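Local coordinates for hypothetical protein AGR_L_1239 (Agrobacterium tumefaciens str. C58, PDB 1VQS) that is of unknown function but belongs to the NIPSNAP family and adopts a ferredoxin-like fold in an assembly of eight chains, at residues 70-73 against 74-77. Numbering follows the deposited sequence.
Sequences SSLD and DRAE
Ser71 OG accepts the backbone N-H of Asp74 at 3.1 Å from Asp74 N, the N-cap bond that starts helix 72-84. A chi1 of 71° turns the hydroxyl back over its own main chain, facing the first turn, where it also lies 3.3 Å from Asp74 CB. Three main-chain bonds continue the turn: Arg75 N to Ser71 O, Ala76 N to Leu72 O and Glu77 N to Asp73 O. Glu77 folds back over the carbonyl that its own N-H binds, with CG 3.3 Å from Asp73 O.

Two waters tie side chains to this backbone. One accepts from Ser70 N and donates to Asp74 OD2, 2.6 Å from the water oxygen, linking the residue before the cap to a carboxylate that also forms a salt bridge with Arg78. The other donates to Leu72 O, giving that carbonyl a second partner besides Ala76 N, and accepts from Arg75 NH1 at 2.9 Å, in the plane of the guanidinium at its edge.

Apolar contact is slight: Leu72 CD2 meets Arg75 CD at 4.1 Å as the two side chains slant across each other. With CG anti to the backbone N (chi1 170°), Arg75 runs extended to NE, which reaches Glu16 in a salt bridge.

Asp73 OD1 and OD2 hydrogen-bond to Asp73 N and Ser71 OG, respectively, of a second subunit, and Leu72 packs on Leu72 of that subunit, so the helix start also forms part of a subunit interface. Within the chain, Ser70 alone separates the cap from the end of strand 62-69, at the β-to-α turn of the ferredoxin-like fold, and Leu72 and Arg75 pack on strand 99-109.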
# COMPACT_ATOMS: atom_id res chain seq x y z
N SER B 70 3.48 1.89 -31.26
CA SER B 70 2.33 2.08 -32.15
C SER B 70 1.23 1.07 -31.90
O SER B 70 0.06 1.31 -32.25
CB SER B 70 2.75 2.01 -33.62
OG SER B 70 3.48 0.84 -33.85
N SER B 71 1.61 -0.08 -31.32
CA SER B 71 0.66 -1.10 -30.91
C SER B 71 1.27 -1.98 -29.88
O SER B 71 2.50 -2.04 -29.76
CB SER B 71 0.23 -1.96 -32.09
OG SER B 71 1.26 -2.82 -32.55
N LEU B 72 0.42 -2.67 -29.11
CA LEU B 72 0.94 -3.55 -28.11
C LEU B 72 1.51 -4.82 -28.69
O LEU B 72 2.40 -5.41 -28.06
CB LEU B 72 -0.10 -3.83 -27.02
CG LEU B 72 -0.51 -2.55 -26.26
CD1 LEU B 72 -1.53 -2.86 -25.18
CD2 LEU B 72 0.66 -1.83 -25.64
N ASP B 73 1.05 -5.25 -29.85
CA ASP B 73 1.69 -6.42 -30.47
C ASP B 73 3.11 -6.06 -30.93
O ASP B 73 4.04 -6.88 -30.83
CB ASP B 73 0.87 -7.02 -31.60
CG ASP B 73 -0.42 -7.71 -31.10
OD1 ASP B 73 -0.70 -7.63 -29.90
OD2 ASP B 73 -1.14 -8.29 -31.92
N ASP B 74 3.28 -4.83 -31.43
CA ASP B 74 4.61 -4.38 -31.80
C ASP B 74 5.49 -4.25 -30.57
O ASP B 74 6.67 -4.65 -30.57
CB ASP B 74 4.57 -3.07 -32.59
CG ASP B 74 5.94 -2.72 -33.19
OD1 ASP B 74 6.53 -3.55 -33.90
OD2 ASP B 74 6.41 -1.62 -32.92
N ARG B 75 4.95 -3.70 -29.49
CA ARG B 75 5.70 -3.68 -28.23
C ARG B 75 6.19 -5.08 -27.88
O ARG B 75 7.32 -5.29 -27.47
CB ARG B 75 4.83 -3.15 -27.08
CG ARG B 75 5.45 -3.32 -25.70
CD ARG B 75 4.48 -2.85 -24.61
NE ARG B 75 5.16 -3.04 -23.33
CZ ARG B 75 5.31 -4.20 -22.70
NH1 ARG B 75 4.69 -5.28 -23.14
NH2 ARG B 75 6.03 -4.25 -21.60
N ALA B 76 5.28 -6.04 -27.97
CA ALA B 76 5.64 -7.41 -27.59
C ALA B 76 6.79 -7.96 -28.43
O ALA B 76 7.71 -8.59 -27.91
CB ALA B 76 4.43 -8.31 -27.70
N GLU B 77 6.75 -7.71 -29.72
CA GLU B 77 7.77 -8.22 -30.63
C GLU B 77 9.12 -7.56 -30.31
O GLU B 77 10.17 -8.22 -30.30
CB GLU B 77 7.35 -7.94 -32.05
CG GLU B 77 6.13 -8.78 -32.44
CD GLU B 77 5.40 -8.26 -33.66
OE1 GLU B 77 5.99 -7.46 -34.41
OE2 GLU B 77 4.23 -8.69 -33.86
O HOH W 1 5.92 0.61 -31.74
O HOH W 2 2.81 -5.83 -25.34